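Local coordinates for phosphatidylethanolamine-binding protein, putative (Plasmodium falciparum, PDB 2R77) that probably binds phosphatidylethanolamine or related ligands and may also regulate protein kinases, at residues 184-187 against 188-192; 137-140 against 141-144. One frame throughout, in Å; residues are numbered along the deposited sequence.

How the contacts relate
Both contacts are short-range, each joining neighbouring parts of one unbroken chain, and both are partly buried. They share no secondary structure element: their centres are 26 Å apart and their nearest atoms about 16 Å. Contact 1 is helix 185-191, whose main-chain bonds run from one segment to the other while side chains serve its start and finish; its inner face meets strands of the five-stranded sheet. Contact 2, farther from the middle of the chain, is a tight turn in the loop from strand 128-131 to strand 148-155. There the one hydrogen bond between the segments comes from a threonine hydroxyl, where contact 1 has four backbone bonds; the threonine is buried, the two lysines before it exposed.

Contact 1: 184-187 against 188-192; sequences SVHN and IAQIN
Ser184 O takes the N-H of Ile188 at 2.7 Å, an almost straight bond (171° at the hydrogen) that begins the helix. Ser184 is also the N-cap: its OG reaches forward to accept from Asn187 N at 3.1 Å, capping the first turn. The isoleucine lies against the same carbonyl, its CG1 3.4 Å from Ser184 O. Next comes Val185, whose O receives Ala189 N at 2.8 Å while the alanine CB rests beside it. The side chain of Val185 turns away from this bond onto Phe89 and Val91 of strand 84-95, and Ile188 reaches Ile107 of strand 104-114, so the buried side of helix 185-191 lies against the five-stranded sheet of the phosphatidylethanolamine-binding fold. At His186 the backbone O accepts from Gln190 N in a longer, more bent bond. The imidazole is carried outward with CG anti to the backbone N (chi1 168°), and Gln190 CG sits over one of its faces, 4.2 Å above the plane and offset toward the rim; ring and amide planes are 45° apart. Asn187 O, last in line, binds Ile191 N at 2.9 Å, and Ile191 CG1 presses close to that oxygen. Where the helix ends, Asn192 grips Ile188 O twice, with its backbone N and, at 2.8 Å, with ND2, the two donors arriving from opposite faces of the carbonyl plane.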
loop_
_atom_site.group_PDB
_atom_site.type_symbol
_atom_site.label_atom_id
_atom_site.label_comp_id
_atom_site.label_asym_id
_atom_site.label_seq_id
_atom_site.Cartn_x
_atom_site.Cartn_y
_atom_site.Cartn_z
ATOM N N SER A 184 -0.224 -2.435 -12.226
ATOM C CA SER A 184 -0.866 -1.924 -11.016
ATOM C C SER A 184 -0.874 -3.007 -9.929
ATOM O O SER A 184 -0.844 -4.187 -10.248
ATOM C CB SER A 184 -2.313 -1.555 -11.320
ATOM O OG SER A 184 -3.039 -2.737 -11.656
ATOM N N VAL A 185 -0.966 -2.612 -8.659
ATOM C CA VAL A 185 -1.075 -3.621 -7.605
ATOM C C VAL A 185 -2.251 -4.589 -7.841
ATOM O O VAL A 185 -2.105 -5.799 -7.613
ATOM C CB VAL A 185 -1.118 -3.013 -6.172
ATOM C CG1 VAL A 185 -1.283 -4.132 -5.129
ATOM C CG2 VAL A 185 0.144 -2.231 -5.907
ATOM N N HIS A 186 -3.396 -4.073 -8.311
ATOM C CA HIS A 186 -4.503 -4.955 -8.709
ATOM C C HIS A 186 -3.996 -6.057 -9.647
ATOM O O HIS A 186 -4.233 -7.251 -9.413
ATOM C CB HIS A 186 -5.595 -4.151 -9.397
ATOM C CG HIS A 186 -6.621 -5.003 -10.070
ATOM N ND1 HIS A 186 -7.662 -5.593 -9.384
ATOM C CD2 HIS A 186 -6.783 -5.340 -11.369
ATOM C CE1 HIS A 186 -8.414 -6.273 -10.235
ATOM N NE2 HIS A 186 -7.895 -6.144 -11.443
ATOM N N ASN A 187 -3.274 -5.654 -10.688
ATOM C CA ASN A 187 -2.714 -6.615 -11.657
ATOM C C ASN A 187 -1.576 -7.503 -11.148
ATOM O O ASN A 187 -1.516 -8.713 -11.463
ATOM C CB ASN A 187 -2.345 -5.913 -12.948
ATOM C CG ASN A 187 -3.571 -5.593 -13.792
ATOM O OD1 ASN A 187 -4.594 -6.307 -13.740
ATOM N ND2 ASN A 187 -3.470 -4.544 -14.585
ATOM N N ILE A 188 -0.690 -6.931 -10.341
ATOM C CA ILE A 188 0.294 -7.747 -9.617
ATOM C C ILE A 188 -0.391 -8.842 -8.793
ATOM O O ILE A 188 0.050 -10.005 -8.822
ATOM C CB ILE A 188 1.204 -6.898 -8.720
ATOM C CG1 ILE A 188 1.998 -5.918 -9.573
ATOM C CG2 ILE A 188 2.145 -7.791 -7.870
ATOM C CD1 ILE A 188 2.733 -4.864 -8.711
ATOM N N ALA A 189 -1.469 -8.490 -8.076
ATOM C CA ALA A 189 -2.205 -9.480 -7.280
ATOM C C ALA A 189 -2.799 -10.571 -8.185
ATOM O O ALA A 189 -2.774 -11.763 -7.824
ATOM C CB ALA A 189 -3.271 -8.831 -6.471
ATOM N N GLN A 190 -3.322 -10.182 -9.351
ATOM C CA GLN A 190 -3.886 -11.186 -10.256
ATOM C C GLN A 190 -2.813 -12.132 -10.769
ATOM O O GLN A 190 -2.991 -13.369 -10.736
ATOM C CB GLN A 190 -4.599 -10.542 -11.430
ATOM C CG GLN A 190 -5.844 -9.785 -11.085
ATOM C CD GLN A 190 -6.652 -9.593 -12.327
ATOM O OE1 GLN A 190 -6.482 -8.596 -13.025
ATOM N NE2 GLN A 190 -7.488 -10.588 -12.664
ATOM N N ILE A 191 -1.699 -11.563 -11.207
ATOM C CA ILE A 191 -0.588 -12.325 -11.786
ATOM C C ILE A 191 -0.065 -13.358 -10.797
ATOM O O ILE A 191 0.233 -14.513 -11.159
ATOM C CB ILE A 191 0.541 -11.370 -12.220
ATOM C CG1 ILE A 191 0.071 -10.502 -13.394
ATOM C CG2 ILE A 191 1.801 -12.133 -12.598
ATOM C CD1 ILE A 191 1.034 -9.360 -13.734
ATOM N N ASN A 192 0.022 -12.941 -9.542
ATOM C CA ASN A 192 0.556 -13.787 -8.482
ATOM C C ASN A 192 -0.501 -14.605 -7.719
ATOM O O ASN A 192 -0.180 -15.237 -6.709
ATOM C CB ASN A 192 1.428 -12.939 -7.516
ATOM C CG ASN A 192 2.687 -12.389 -8.189
ATOM O OD1 ASN A 192 3.719 -13.067 -8.281
ATOM N ND2 ASN A 192 2.604 -11.153 -8.670
#

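Contact 2: 137-140 against 141-144; sequences SIKK and GTGL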
loop_
_atom_site.group_PDB
_atom_site.type_symbol
_atom_site.label_atom_id
_atom_site.label_comp_id
_atom_site.label_asym_id
_atom_site.label_seq_id
_atom_site.Cartn_x
_atom_site.Cartn_y
_atom_site.Cartn_z
ATOM N N SER A 137 7.708 11.406 -1.001
ATOM C CA SER A 137 8.472 12.180 -2.008
ATOM C C SER A 137 7.563 12.864 -3.050
ATOM O O SER A 137 7.774 12.760 -4.261
ATOM C CB SER A 137 9.512 11.273 -2.704
ATOM O OG SER A 137 10.253 10.530 -1.743
ATOM N N ILE A 138 6.570 13.584 -2.553
ATOM C CA ILE A 138 5.517 14.140 -3.382
ATOM C C ILE A 138 5.923 15.511 -3.921
ATOM O O ILE A 138 6.371 16.365 -3.163
ATOM C CB ILE A 138 4.192 14.203 -2.569
ATOM C CG1 ILE A 138 3.666 12.785 -2.271
ATOM C CG2 ILE A 138 3.112 15.047 -3.300
ATOM C CD1 ILE A 138 2.486 12.763 -1.293
ATOM N N LYS A 139 5.753 15.716 -5.234
ATOM C CA LYS A 139 6.075 17.003 -5.846
ATOM C C LYS A 139 5.013 18.023 -5.438
ATOM O O LYS A 139 3.798 17.811 -5.588
ATOM C CB LYS A 139 6.159 16.878 -7.367
ATOM C CG LYS A 139 6.449 18.221 -8.068
ATOM C CD LYS A 139 6.721 17.981 -9.563
ATOM C CE LYS A 139 6.719 19.294 -10.336
ATOM N NZ LYS A 139 7.756 20.228 -9.817
ATOM N N LYS A 140 5.467 19.154 -4.899
ATOM C CA LYS A 140 4.530 20.214 -4.534
ATOM C C LYS A 140 3.609 20.639 -5.707
ATOM O O LYS A 140 4.018 20.691 -6.868
ATOM C CB LYS A 140 5.268 21.431 -3.949
ATOM C CG LYS A 140 5.895 21.176 -2.534
ATOM C CD LYS A 140 6.534 22.434 -1.896
ATOM C CE LYS A 140 7.774 22.958 -2.663
ATOM N NZ LYS A 140 8.916 21.998 -2.901
ATOM N N GLY A 141 2.350 20.888 -5.385
ATOM C CA GLY A 141 1.369 21.381 -6.376
ATOM C C GLY A 141 0.863 20.302 -7.318
ATOM O O GLY A 141 0.520 20.583 -8.477
ATOM N N THR A 142 0.820 19.052 -6.830
ATOM C CA THR A 142 0.298 17.928 -7.618
ATOM C C THR A 142 -0.881 17.232 -6.904
ATOM O O THR A 142 -1.099 16.011 -7.063
ATOM C CB THR A 142 1.427 16.903 -8.014
ATOM O OG1 THR A 142 1.967 16.300 -6.825
ATOM C CG2 THR A 142 2.565 17.608 -8.841
ATOM N N GLY A 143 -1.633 18.024 -6.131
ATOM C CA GLY A 143 -2.840 17.571 -5.459
ATOM C C GLY A 143 -2.571 16.637 -4.284
ATOM O O GLY A 143 -1.420 16.426 -3.881
ATOM N N LEU A 144 -3.659 16.093 -3.734
ATOM C CA LEU A 144 -3.611 15.171 -2.603
ATOM C C LEU A 144 -3.412 13.728 -3.107
ATOM O O LEU A 144 -4.323 13.104 -3.687
ATOM C CB LEU A 144 -4.920 15.267 -1.817
ATOM C CG LEU A 144 -5.061 16.547 -0.989
ATOM C CD1 LEU A 144 -6.526 16.771 -0.614
ATOM C CD2 LEU A 144 -4.162 16.599 0.277
#
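Thr142 reaches back three residues to Lys139, and its OG1 donates to Lys139 O at 2.7 Å. The hydroxyl lies in the carbonyl plane, with a C=O...OG1 angle of 145°. A chi1 of 64° sets OG1 between the backbone N and the carbonyl carbon of Thr142, from where it can point across the turn. The same torsion swings the methyl toward Lys139, and CG2 settles 4.0 Å from Lys139 CB, the two side chains crossing at about a right angle. From the inner side, Ile138 brings its own CG2 to within 3.9 Å of OG1. Lys140 and Gly141 form the corner, a type II beta turn by their backbone angles. Gly141 has a positive phi of 77°, and a CB there would run into Lys140 O. Lys140 is exposed, its chain leading away from the turn and bent at its last two torsions. The same OG1 is also hydrogen-bonded with His145 NE2, beyond the turn; with its proton given to Lys139 O, it presumably accepts there. Gly143 and Leu144 open the Gly-x-His-Arg signature of the family, which in relatives lines the ligand pocket. The turn lies in the long loop between strands 128-131 and 148-155, tied through the backbone of Thr142 and through Leu144 O to Arg98, in the loop joining strands 84-95 and 104-114.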